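Local coordinates for protein DNA polymerase sliding clamp (Archaeoglobus fulgidus, PDB 1RWZ) that forms a homotrimeric ring that encircles DNA and probably tethers DNA polymerase and other proteins to it as a sliding clamp during fast replication, at residues A[14-19]-A[201-206]; A[41-46]-A[115-120]; A[144-149]-A[197-202]; A[151-156]-A[162-167]. All coordinates share one frame; numbering follows the deposited sequence.

From the N terminus, helix 8-19 comes first, and contact 1 does not close until the loop after helix 195-201. It brings together the N-terminal and C-terminal halves of the subunit. Contact 2 is nested inside that long loop and holds the 41-46 turn to the connection between the halves. Contact 3 opens after contact 2 has closed. It joins helix 135-146 to helix 195-201 and ends on the same part of the chain as contact 1, sharing F201 and C202. Contact 4 is a hairpin nested within contact 3, and V152 packs on both A145 and L198. Contact 2 reaches helix 195-201 through A45, which lies against F201 and Y197.

Contact 1. Residues A[14-19]-A[201-206]; sequences VTRAIV and FCKVAG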
loop_
_atom_site.group_PDB
_atom_site.type_symbol
_atom_site.label_atom_id
_atom_site.label_comp_id
_atom_site.label_asym_id
_atom_site.label_seq_id
_atom_site.Cartn_x
_atom_site.Cartn_y
_atom_site.Cartn_z
ATOM N N VAL A 14 -17.123 -14.126 0.865
ATOM C CA VAL A 14 -17.625 -15.349 0.250
ATOM C C VAL A 14 -17.476 -15.291 -1.272
ATOM O O VAL A 14 -17.206 -16.304 -1.922
ATOM C CB VAL A 14 -19.097 -15.590 0.631
ATOM C CG1 VAL A 14 -19.660 -16.756 -0.152
ATOM C CG2 VAL A 14 -19.191 -15.884 2.132
ATOM N N THR A 15 -17.645 -14.103 -1.838
ATOM C CA THR A 15 -17.498 -13.937 -3.280
ATOM C C THR A 15 -16.042 -14.201 -3.647
ATOM O O THR A 15 -15.750 -14.914 -4.613
ATOM C CB THR A 15 -17.901 -12.504 -3.715
ATOM O OG1 THR A 15 -19.308 -12.329 -3.509
ATOM C CG2 THR A 15 -17.588 -12.278 -5.192
ATOM N N ARG A 16 -15.126 -13.642 -2.867
ATOM C CA ARG A 16 -13.703 -13.832 -3.124
ATOM C C ARG A 16 -13.299 -15.299 -2.986
ATOM O O ARG A 16 -12.472 -15.795 -3.754
ATOM C CB ARG A 16 -12.862 -12.988 -2.167
ATOM C CG ARG A 16 -11.362 -13.129 -2.398
ATOM C CD ARG A 16 -10.562 -12.178 -1.528
ATOM N NE ARG A 16 -9.127 -12.292 -1.779
ATOM C CZ ARG A 16 -8.205 -11.543 -1.181
ATOM N NH1 ARG A 16 -8.569 -10.626 -0.294
ATOM N NH2 ARG A 16 -6.920 -11.705 -1.473
ATOM N N ALA A 17 -13.884 -15.988 -2.008
ATOM C CA ALA A 17 -13.565 -17.394 -1.773
ATOM C C ALA A 17 -13.965 -18.275 -2.951
ATOM O O ALA A 17 -13.255 -19.220 -3.294
ATOM C CB ALA A 17 -14.256 -17.883 -0.501
ATOM N N ILE A 18 -15.101 -17.964 -3.566
ATOM C CA ILE A 18 -15.595 -18.746 -4.695
ATOM C C ILE A 18 -14.875 -18.419 -5.999
ATOM O O ILE A 18 -14.478 -19.324 -6.733
ATOM C CB ILE A 18 -17.111 -18.529 -4.904
ATOM C CG1 ILE A 18 -17.882 -19.059 -3.692
ATOM C CG2 ILE A 18 -17.583 -19.245 -6.166
ATOM C CD1 ILE A 18 -19.367 -18.767 -3.735
ATOM N N VAL A 19 -14.700 -17.131 -6.282
ATOM C CA VAL A 19 -14.051 -16.722 -7.524
ATOM C C VAL A 19 -12.590 -17.165 -7.574
ATOM O O VAL A 19 -11.970 -17.189 -8.639
ATOM C CB VAL A 19 -14.156 -15.180 -7.734
ATOM C CG1 VAL A 19 -13.175 -14.454 -6.838
ATOM C CG2 VAL A 19 -13.919 -14.838 -9.202
ATOM N N PHE A 201 -6.035 -20.245 -0.780
ATOM C CA PHE A 201 -7.129 -20.487 0.164
ATOM C C PHE A 201 -7.101 -19.472 1.311
ATOM O O PHE A 201 -8.128 -18.908 1.678
ATOM C CB PHE A 201 -7.006 -21.877 0.796
ATOM C CG PHE A 201 -7.150 -23.025 -0.168
ATOM C CD1 PHE A 201 -6.712 -24.297 0.200
ATOM C CD2 PHE A 201 -7.738 -22.853 -1.416
ATOM C CE1 PHE A 201 -6.858 -25.387 -0.660
ATOM C CE2 PHE A 201 -7.888 -23.942 -2.287
ATOM C CZ PHE A 201 -7.449 -25.206 -1.905
ATOM N N CYS A 202 -5.916 -19.266 1.875
ATOM C CA CYS A 202 -5.744 -18.368 3.011
ATOM C C CYS A 202 -5.980 -16.886 2.752
ATOM O O CYS A 202 -6.045 -16.099 3.696
ATOM C CB CYS A 202 -4.348 -18.557 3.612
ATOM S SG CYS A 202 -4.090 -20.182 4.344
ATOM N N LYS A 203 -6.122 -16.498 1.490
ATOM C CA LYS A 203 -6.339 -15.089 1.180
ATOM C C LYS A 203 -7.645 -14.511 1.724
ATOM O O LYS A 203 -7.768 -13.294 1.871
ATOM C CB LYS A 203 -6.253 -14.862 -0.330
ATOM C CG LYS A 203 -4.825 -14.932 -0.842
ATOM C CD LYS A 203 -4.745 -14.713 -2.338
ATOM C CE LYS A 203 -3.298 -14.769 -2.797
ATOM N NZ LYS A 203 -3.171 -14.631 -4.275
ATOM N N VAL A 204 -8.612 -15.368 2.031
ATOM C CA VAL A 204 -9.887 -14.892 2.568
ATOM C C VAL A 204 -9.960 -15.039 4.085
ATOM O O VAL A 204 -10.980 -14.714 4.698
ATOM C CB VAL A 204 -11.092 -15.644 1.949
ATOM C CG1 VAL A 204 -11.162 -15.373 0.449
ATOM C CG2 VAL A 204 -10.981 -17.139 2.223
ATOM N N ALA A 205 -8.876 -15.517 4.689
ATOM C CA ALA A 205 -8.838 -15.721 6.136
ATOM C C ALA A 205 -7.796 -14.862 6.838
ATOM O O ALA A 205 -6.879 -14.334 6.214
ATOM C CB ALA A 205 -8.581 -17.195 6.443
ATOM N N GLY A 206 -7.941 -14.732 8.152
ATOM C CA GLY A 206 -6.997 -13.940 8.917
ATOM C C GLY A 206 -7.039 -14.284 10.390
ATOM O O GLY A 206 -7.775 -15.180 10.806
#
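The carbonyl O of K203 lies over the centre of the R16 guanidinium, 3.5 Å from R16 CZ. It meets a flat face, so this is a polar contact without the geometry of a hydrogen bond. The same guanidinium leans on the base of the lysine side chain, with R16 NH2 3.4 Å from K203 CB. The two side chains cross at about a right angle. R16 arrives fully extended, with CG trans to its backbone N (chi1 -179°), which carries the charged end across from helix 8-19.

Below the charge, the contact is apolar. V204 CG1 fits against the arginine stem, 3.6 Å from R16 CG. It also nears the helix itself, 4.1 Å from A17 CB. A17 and V204 pack in turn on V234 and L227 of the central sheet. The pair thus joins the N-terminal and C-terminal halves on the helical side of the sheet, which in PCNA rings faces the central hole.

R16 NH2 and K203 NZ stay 5.5 Å apart, and K203 NZ forms a salt bridge with E200. The nearby basic groups are consistent with a positive inner wall facing the DNA backbone.

Contact 2. Residues A[41-46]-A[115-120]; sequences PANVAM and AIRKEP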
loop_
_atom_site.group_PDB
_atom_site.type_symbol
_atom_site.label_atom_id
_atom_site.label_comp_id
_atom_site.label_asym_id
_atom_site.label_seq_id
_atom_site.Cartn_x
_atom_site.Cartn_y
_atom_site.Cartn_z
ATOM N N PRO A 41 -11.017 -25.568 -12.533
ATOM C CA PRO A 41 -10.783 -26.156 -13.858
ATOM C C PRO A 41 -9.873 -27.382 -13.849
ATOM O O PRO A 41 -10.134 -28.358 -14.552
ATOM C CB PRO A 41 -10.180 -24.995 -14.646
ATOM C CG PRO A 41 -10.868 -23.802 -14.047
ATOM C CD PRO A 41 -10.794 -24.111 -12.565
ATOM N N ALA A 42 -8.812 -27.331 -13.052
ATOM C CA ALA A 42 -7.868 -28.442 -12.975
ATOM C C ALA A 42 -8.358 -29.611 -12.117
ATOM O O ALA A 42 -7.704 -30.656 -12.060
ATOM C CB ALA A 42 -6.531 -27.940 -12.450
ATOM N N ASN A 43 -9.501 -29.439 -11.456
ATOM C CA ASN A 43 -10.061 -30.481 -10.596
ATOM C C ASN A 43 -9.086 -30.873 -9.491
ATOM O O ASN A 43 -8.966 -32.045 -9.125
ATOM C CB ASN A 43 -10.429 -31.712 -11.423
ATOM C CG ASN A 43 -11.747 -31.549 -12.145
ATOM O OD1 ASN A 43 -12.809 -31.852 -11.600
ATOM N ND2 ASN A 43 -11.690 -31.047 -13.372
ATOM N N VAL A 44 -8.393 -29.875 -8.958
ATOM C CA VAL A 44 -7.425 -30.090 -7.896
ATOM C C VAL A 44 -7.989 -29.593 -6.567
ATOM O O VAL A 44 -7.613 -30.079 -5.502
ATOM C CB VAL A 44 -6.111 -29.341 -8.205
ATOM C CG1 VAL A 44 -5.132 -29.496 -7.059
ATOM C CG2 VAL A 44 -5.499 -29.882 -9.501
ATOM N N ALA A 45 -8.904 -28.634 -6.640
ATOM C CA ALA A 45 -9.504 -28.067 -5.434
ATOM C C ALA A 45 -10.998 -27.820 -5.579
ATOM O O ALA A 45 -11.500 -27.580 -6.680
ATOM C CB ALA A 45 -8.796 -26.766 -5.080
ATOM N N MET A 46 -11.703 -27.879 -4.454
ATOM C CA MET A 46 -13.138 -27.647 -4.415
ATOM C C MET A 46 -13.415 -26.658 -3.286
ATOM O O MET A 46 -12.649 -26.576 -2.327
ATOM C CB MET A 46 -13.877 -28.962 -4.136
ATOM C CG MET A 46 -15.402 -28.851 -4.071
ATOM S SD MET A 46 -16.226 -30.399 -3.562
ATOM C CE MET A 46 -16.375 -31.254 -5.114
ATOM N N ALA A 115 -26.425 -23.978 -17.863
ATOM C CA ALA A 115 -25.281 -23.622 -18.692
ATOM C C ALA A 115 -23.988 -23.686 -17.888
ATOM O O ALA A 115 -22.891 -23.665 -18.449
ATOM C CB ALA A 115 -25.473 -22.226 -19.266
ATOM N N ILE A 116 -24.126 -23.760 -16.568
ATOM C CA ILE A 116 -22.976 -23.827 -15.677
ATOM C C ILE A 116 -22.577 -25.283 -15.450
ATOM O O ILE A 116 -23.426 -26.174 -15.458
ATOM C CB ILE A 116 -23.298 -23.167 -14.317
ATOM C CG1 ILE A 116 -23.662 -21.695 -14.533
ATOM C CG2 ILE A 116 -22.106 -23.289 -13.375
ATOM C CD1 ILE A 116 -23.993 -20.946 -13.254
ATOM N N ARG A 117 -21.284 -25.516 -15.257
ATOM C CA ARG A 117 -20.779 -26.864 -15.031
ATOM C C ARG A 117 -21.587 -27.600 -13.971
ATOM O O ARG A 117 -21.870 -27.057 -12.903
ATOM C CB ARG A 117 -19.311 -26.819 -14.610
ATOM C CG ARG A 117 -18.779 -28.170 -14.168
ATOM C CD ARG A 117 -17.306 -28.119 -13.817
ATOM N NE ARG A 117 -16.852 -29.401 -13.282
ATOM C CZ ARG A 117 -15.588 -29.682 -12.982
ATOM N NH1 ARG A 117 -14.641 -28.771 -13.168
ATOM N NH2 ARG A 117 -15.275 -30.875 -12.493
ATOM N N LYS A 118 -21.949 -28.843 -14.281
ATOM C CA LYS A 118 -22.726 -29.693 -13.383
ATOM C C LYS A 118 -22.363 -29.511 -11.917
ATOM O O LYS A 118 -21.192 -29.385 -11.563
ATOM C CB LYS A 118 -22.544 -31.167 -13.761
ATOM C CG LYS A 118 -23.290 -31.601 -15.014
ATOM C CD LYS A 118 -24.794 -31.615 -14.780
ATOM C CE LYS A 118 -25.542 -32.138 -15.998
ATOM N NZ LYS A 118 -27.014 -32.197 -15.766
ATOM N N GLU A 119 -23.384 -29.502 -11.067
ATOM C CA GLU A 119 -23.193 -29.349 -9.632
ATOM C C GLU A 119 -22.376 -30.534 -9.117
ATOM O O GLU A 119 -22.788 -31.686 -9.256
ATOM C CB GLU A 119 -24.554 -29.315 -8.936
ATOM C CG GLU A 119 -24.524 -28.830 -7.501
ATOM C CD GLU A 119 -24.267 -27.342 -7.394
ATOM O OE1 GLU A 119 -24.386 -26.804 -6.278
ATOM O OE2 GLU A 119 -23.946 -26.708 -8.421
ATOM N N PRO A 120 -21.203 -30.269 -8.518
ATOM C CA PRO A 120 -20.346 -31.338 -7.992
ATOM C C PRO A 120 -20.866 -31.949 -6.692
ATOM O O PRO A 120 -21.579 -31.296 -5.931
ATOM C CB PRO A 120 -19.006 -30.636 -7.802
ATOM C CG PRO A 120 -19.426 -29.262 -7.387
ATOM C CD PRO A 120 -20.556 -28.954 -8.357
#
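This is a small surface contact between the turn leading into strand 45-52 and the loop that connects the two halves of the subunit. N43 and R117 form its polar part. R117 NH2 donates to N43 OD1 over 2.8 Å, and the bond is fairly straight at 164°. The acceptor lies at the edge of the guanidinium, close to its plane. The amide is turned 48° from that plane, so the two groups do not stack. R117 reaches the turn because its chain is extended from CG to NE. On the other branch of the amide, N43 ND2 makes a weak bond of 3.3 Å to P41 O within the turn.

The 115-120 segment belongs to the interdomain connecting loop of the PCNA fold. In PCNA relatives this loop borders the groove where partner proteins dock, and M46 and P120 probably lie near the corresponding surface. M46 meets P120 through its methyl end, with M46 CE 3.8 Å from P120 CB. Its chain runs straight from the backbone and bends at the last torsion (chi3 -86°), which swings CE to the proline. V39 of the neighbouring strand touches both side chains. The loop backbone is tied to the same sheet by two arginines: R26 bonds to R117 O, and R37 bonds to P120 O.

Contact 3. Residues A[144-149]-A[197-202]; sequences AADKIS and YLKEFC
One salt bridge carries this contact: K199 NZ donates to D146 OD2 over 2.8 Å. The ammonium meets the oxygen from above the carboxylate plane, 46° out of it. The two side chains cross at about a right angle. K199 is extended along its whole length, and D146 reaches to meet it with CG trans to the backbone N (chi1 178°).

The lysine stem adds van der Waals contact with the acid, K199 CD lying 3.7 Å from D146 OD2. The closest CA atoms, of D146 and K199, are 7.8 Å apart, and the two segments touch through these side chains. The charge balance includes another lysine, as K147 NZ lies 6.6 Å from K199 NZ. D146 probably offsets some of that like charge.

Backbone bonds shape both segments. A145 O accepts from both I148 N and S149 N. In the other segment F201 N bonds to Y197 O at 2.9 Å.

The bridge spans helix 135-146 and helix 195-201 on the helical side of the subunit. Beneath them, A145 and L198 both pack on V152 of strand 151-157, and L198 also touches F154. K147 packs on D76 of a neighbouring subunit and I148 on Y106 of the same neighbour, so the 144-149 segment lies near the junction between subunits of the ring.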
loop_
_atom_site.group_PDB
_atom_site.type_symbol
_atom_site.label_atom_id
_atom_site.label_comp_id
_atom_site.label_asym_id
_atom_site.label_seq_id
_atom_site.Cartn_x
_atom_site.Cartn_y
_atom_site.Cartn_z
ATOM N N ALA A 144 5.399 -18.999 5.309
ATOM C CA ALA A 144 6.789 -19.345 5.600
ATOM C C ALA A 144 7.230 -20.503 4.703
ATOM O O ALA A 144 8.315 -20.474 4.120
ATOM C CB ALA A 144 6.937 -19.730 7.066
ATOM N N ALA A 145 6.380 -21.519 4.600
ATOM C CA ALA A 145 6.675 -22.684 3.774
ATOM C C ALA A 145 6.838 -22.293 2.308
ATOM O O ALA A 145 7.683 -22.844 1.600
ATOM C CB ALA A 145 5.564 -23.713 3.916
ATOM N N ASP A 146 6.025 -21.341 1.866
ATOM C CA ASP A 146 6.049 -20.864 0.487
ATOM C C ASP A 146 7.404 -20.287 0.074
ATOM O O ASP A 146 7.729 -20.238 -1.113
ATOM C CB ASP A 146 4.951 -19.816 0.289
ATOM C CG ASP A 146 4.941 -19.230 -1.111
ATOM O OD1 ASP A 146 4.864 -20.004 -2.088
ATOM O OD2 ASP A 146 5.000 -17.989 -1.229
ATOM N N LYS A 147 8.192 -19.847 1.044
ATOM C CA LYS A 147 9.502 -19.289 0.739
ATOM C C LYS A 147 10.545 -20.384 0.546
ATOM O O LYS A 147 11.614 -20.140 -0.013
ATOM C CB LYS A 147 9.945 -18.346 1.857
ATOM C CG LYS A 147 9.179 -17.033 1.872
ATOM C CD LYS A 147 9.628 -16.136 3.004
ATOM C CE LYS A 147 8.982 -14.765 2.887
ATOM N NZ LYS A 147 7.500 -14.868 2.817
ATOM N N ILE A 148 10.216 -21.590 0.996
ATOM C CA ILE A 148 11.125 -22.728 0.912
ATOM C C ILE A 148 10.827 -23.711 -0.218
ATOM O O ILE A 148 11.740 -24.180 -0.904
ATOM C CB ILE A 148 11.118 -23.523 2.244
ATOM C CG1 ILE A 148 11.659 -22.649 3.376
ATOM C CG2 ILE A 148 11.935 -24.797 2.110
ATOM C CD1 ILE A 148 13.072 -22.162 3.145
ATOM N N SER A 149 9.551 -24.020 -0.416
ATOM C CA SER A 149 9.171 -24.991 -1.432
ATOM C C SER A 149 7.794 -24.719 -2.016
ATOM O O SER A 149 7.086 -23.817 -1.572
ATOM C CB SER A 149 9.201 -26.393 -0.809
ATOM O OG SER A 149 8.823 -27.392 -1.737
ATOM N N TYR A 197 -1.945 -23.634 -3.945
ATOM C CA TYR A 197 -3.362 -23.663 -3.612
ATOM C C TYR A 197 -3.627 -23.262 -2.165
ATOM O O TYR A 197 -4.559 -22.506 -1.891
ATOM C CB TYR A 197 -3.957 -25.049 -3.864
ATOM C CG TYR A 197 -4.365 -25.284 -5.301
ATOM C CD1 TYR A 197 -3.443 -25.738 -6.247
ATOM C CD2 TYR A 197 -5.674 -25.052 -5.713
ATOM C CE1 TYR A 197 -3.824 -25.960 -7.572
ATOM C CE2 TYR A 197 -6.065 -25.266 -7.034
ATOM C CZ TYR A 197 -5.133 -25.723 -7.956
ATOM O OH TYR A 197 -5.527 -25.945 -9.259
ATOM N N LEU A 198 -2.813 -23.770 -1.246
ATOM C CA LEU A 198 -2.983 -23.458 0.170
ATOM C C LEU A 198 -2.854 -21.959 0.412
ATOM O O LEU A 198 -3.603 -21.380 1.201
ATOM C CB LEU A 198 -1.947 -24.211 1.009
ATOM C CG LEU A 198 -2.111 -25.737 1.034
ATOM C CD1 LEU A 198 -0.916 -26.381 1.719
ATOM C CD2 LEU A 198 -3.404 -26.093 1.760
ATOM N N LYS A 199 -1.908 -21.334 -0.278
ATOM C CA LYS A 199 -1.695 -19.900 -0.131
ATOM C C LYS A 199 -2.923 -19.140 -0.628
ATOM O O LYS A 199 -3.361 -18.177 0.005
ATOM C CB LYS A 199 -0.447 -19.477 -0.913
ATOM C CG LYS A 199 0.003 -18.051 -0.661
ATOM C CD LYS A 199 1.309 -17.781 -1.388
ATOM C CE LYS A 199 1.809 -16.367 -1.153
ATOM N NZ LYS A 199 3.039 -16.102 -1.953
ATOM N N GLU A 200 -3.488 -19.582 -1.751
ATOM C CA GLU A 200 -4.671 -18.941 -2.320
ATOM C C GLU A 200 -5.863 -19.064 -1.368
ATOM O O GLU A 200 -6.610 -18.102 -1.167
ATOM C CB GLU A 200 -5.013 -19.575 -3.674
ATOM C CG GLU A 200 -6.083 -18.846 -4.480
ATOM C CD GLU A 200 -5.691 -17.422 -4.840
ATOM O OE1 GLU A 200 -4.496 -17.172 -5.104
ATOM O OE2 GLU A 200 -6.583 -16.548 -4.873
ATOM N N PHE A 201 -6.035 -20.245 -0.780
ATOM C CA PHE A 201 -7.129 -20.487 0.164
ATOM C C PHE A 201 -7.101 -19.472 1.311
ATOM O O PHE A 201 -8.128 -18.908 1.678
ATOM C CB PHE A 201 -7.006 -21.877 0.796
ATOM C CG PHE A 201 -7.150 -23.025 -0.168
ATOM C CD1 PHE A 201 -6.712 -24.297 0.200
ATOM C CD2 PHE A 201 -7.738 -22.853 -1.416
ATOM C CE1 PHE A 201 -6.858 -25.387 -0.660
ATOM C CE2 PHE A 201 -7.888 -23.942 -2.287
ATOM C CZ PHE A 201 -7.449 -25.206 -1.905
ATOM N N CYS A 202 -5.916 -19.266 1.875
ATOM C CA CYS A 202 -5.744 -18.368 3.011
ATOM C C CYS A 202 -5.980 -16.886 2.752
ATOM O O CYS A 202 -6.045 -16.099 3.696
ATOM C CB CYS A 202 -4.348 -18.557 3.612
ATOM S SG CYS A 202 -4.090 -20.182 4.344
#

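Contact 4. Residues A[151-156]-A[162-167]; sequences QVIFRS and RIEAKG
I163 fits between V152 and F154 on the face of the hairpin that also bears A165. Its CG1 branch lies against the phenyl ring, with I163 CG1 3.9 Å from F154 CE2, and the two side chains run side by side. The other branch, I163 CG2, turns to V152 and comes 4.2 Å from V152 CB. V152 CG1 in turn rests against the small A165, 3.9 Å from A165 CB. This apolar surface is covered by helices: I163 meets F138 and A141, while V152 meets V195.

The other face bears I153, R155, R162 and E164. R162 NH1 sits over the centre of the R155 guanidinium, 3.3 Å from R155 CZ. A twist at the end of the R162 chain (chi4 82°) sets its plane 51° from that of R155. These are like charges, and D157 gives each arginine a long, weak ion pair. R155 NH1 also has a long salt bridge to E164 OE2 at 3.8 Å.

The backbones are joined by paired bonds between I153 and E164 and between R155 and R162, among them I153 N to E164 O at 2.8 Å. F154 and I163 form the non-hydrogen-bonded pair between them. At the far end the strands part, and a water bridges Q151 O and K166 N. The whole is an antiparallel beta hairpin in one of the sheets that back the helices in the sliding-clamp fold.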
loop_
_atom_site.group_PDB
_atom_site.type_symbol
_atom_site.label_atom_id
_atom_site.label_comp_id
_atom_site.label_asym_id
_atom_site.label_seq_id
_atom_site.Cartn_x
_atom_site.Cartn_y
_atom_site.Cartn_z
ATOM N N GLN A 151 5.745 -27.293 -2.243
ATOM C CA GLN A 151 5.016 -28.419 -1.662
ATOM C C GLN A 151 5.270 -28.495 -0.165
ATOM O O GLN A 151 6.361 -28.184 0.301
ATOM C CB GLN A 151 5.469 -29.738 -2.280
ATOM C CG GLN A 151 5.217 -29.852 -3.752
ATOM C CD GLN A 151 5.805 -31.121 -4.330
ATOM O OE1 GLN A 151 5.451 -31.532 -5.427
ATOM N NE2 GLN A 151 6.716 -31.745 -3.591
ATOM N N VAL A 152 4.261 -28.923 0.584
ATOM C CA VAL A 152 4.392 -29.054 2.029
ATOM C C VAL A 152 3.758 -30.339 2.523
ATOM O O VAL A 152 2.798 -30.842 1.936
ATOM C CB VAL A 152 3.716 -27.887 2.784
ATOM C CG1 VAL A 152 4.478 -26.607 2.555
ATOM C CG2 VAL A 152 2.272 -27.746 2.333
ATOM N N ILE A 153 4.308 -30.874 3.603
ATOM C CA ILE A 153 3.772 -32.078 4.206
ATOM C C ILE A 153 2.975 -31.677 5.443
ATOM O O ILE A 153 3.441 -30.863 6.242
ATOM C CB ILE A 153 4.894 -33.031 4.670
ATOM C CG1 ILE A 153 5.608 -33.628 3.457
ATOM C CG2 ILE A 153 4.313 -34.137 5.542
ATOM C CD1 ILE A 153 6.831 -34.455 3.813
ATOM N N PHE A 154 1.766 -32.216 5.571
ATOM C CA PHE A 154 0.938 -31.986 6.753
ATOM C C PHE A 154 1.079 -33.294 7.512
ATOM O O PHE A 154 0.866 -34.371 6.950
ATOM C CB PHE A 154 -0.538 -31.780 6.401
ATOM C CG PHE A 154 -0.873 -30.394 5.926
ATOM C CD1 PHE A 154 -2.203 -29.990 5.836
ATOM C CD2 PHE A 154 0.123 -29.500 5.550
ATOM C CE1 PHE A 154 -2.535 -28.717 5.375
ATOM C CE2 PHE A 154 -0.202 -28.223 5.090
ATOM C CZ PHE A 154 -1.529 -27.832 5.002
ATOM N N ARG A 155 1.434 -33.208 8.785
ATOM C CA ARG A 155 1.631 -34.404 9.584
ATOM C C ARG A 155 0.977 -34.264 10.950
ATOM O O ARG A 155 1.106 -33.234 11.607
ATOM C CB ARG A 155 3.134 -34.650 9.730
ATOM C CG ARG A 155 3.538 -35.779 10.645
ATOM C CD ARG A 155 5.059 -35.822 10.734
ATOM N NE ARG A 155 5.537 -36.689 11.807
ATOM C CZ ARG A 155 6.816 -36.804 12.153
ATOM N NH1 ARG A 155 7.743 -36.106 11.510
ATOM N NH2 ARG A 155 7.168 -37.615 13.142
ATOM N N SER A 156 0.262 -35.304 11.358
ATOM C CA SER A 156 -0.410 -35.313 12.651
ATOM C C SER A 156 -0.175 -36.638 13.365
ATOM O O SER A 156 -0.086 -37.691 12.738
ATOM C CB SER A 156 -1.920 -35.101 12.460
ATOM O OG SER A 156 -2.607 -35.061 13.699
ATOM N N ARG A 162 2.168 -30.799 12.467
ATOM C CA ARG A 162 3.313 -30.169 11.823
ATOM C C ARG A 162 3.069 -29.913 10.345
ATOM O O ARG A 162 2.333 -30.648 9.690
ATOM C CB ARG A 162 4.561 -31.050 11.951
ATOM C CG ARG A 162 4.942 -31.436 13.364
ATOM C CD ARG A 162 6.351 -32.019 13.395
ATOM N NE ARG A 162 6.693 -32.576 14.703
ATOM C CZ ARG A 162 6.331 -33.786 15.117
ATOM N NH1 ARG A 162 5.616 -34.575 14.324
ATOM N NH2 ARG A 162 6.677 -34.207 16.328
ATOM N N ILE A 163 3.681 -28.846 9.844
ATOM C CA ILE A 163 3.626 -28.481 8.433
ATOM C C ILE A 163 5.108 -28.351 8.091
ATOM O O ILE A 163 5.813 -27.526 8.676
ATOM C CB ILE A 163 2.921 -27.130 8.197
ATOM C CG1 ILE A 163 1.428 -27.251 8.531
ATOM C CG2 ILE A 163 3.084 -26.707 6.733
ATOM C CD1 ILE A 163 0.661 -25.946 8.388
ATOM N N GLU A 164 5.585 -29.176 7.163
ATOM C CA GLU A 164 6.999 -29.163 6.808
ATOM C C GLU A 164 7.262 -28.913 5.332
ATOM O O GLU A 164 6.524 -29.386 4.468
ATOM C CB GLU A 164 7.638 -30.498 7.201
ATOM C CG GLU A 164 7.145 -31.049 8.530
ATOM C CD GLU A 164 7.750 -32.397 8.877
ATOM O OE1 GLU A 164 7.874 -33.253 7.973
ATOM O OE2 GLU A 164 8.086 -32.607 10.061
ATOM N N ALA A 165 8.327 -28.170 5.053
ATOM C CA ALA A 165 8.718 -27.868 3.683
ATOM C C ALA A 165 10.231 -28.014 3.588
ATOM O O ALA A 165 10.964 -27.589 4.487
ATOM C CB ALA A 165 8.294 -26.451 3.306
ATOM N N LYS A 166 10.700 -28.623 2.506
ATOM C CA LYS A 166 12.131 -28.821 2.323
ATOM C C LYS A 166 12.605 -28.296 0.982
ATOM O O LYS A 166 11.942 -28.479 -0.035
ATOM C CB LYS A 166 12.479 -30.307 2.436
ATOM C CG LYS A 166 12.145 -30.922 3.782
ATOM C CD LYS A 166 12.554 -32.387 3.831
ATOM C CE LYS A 166 12.300 -32.987 5.206
ATOM N NZ LYS A 166 13.079 -32.282 6.266
ATOM N N GLY A 167 13.753 -27.630 0.994
ATOM C CA GLY A 167 14.321 -27.094 -0.228
ATOM C C GLY A 167 15.663 -27.758 -0.445
ATOM O O GLY A 167 15.997 -28.715 0.250
HETATM O O HOH W 1 8.595 -29.749 0.680
#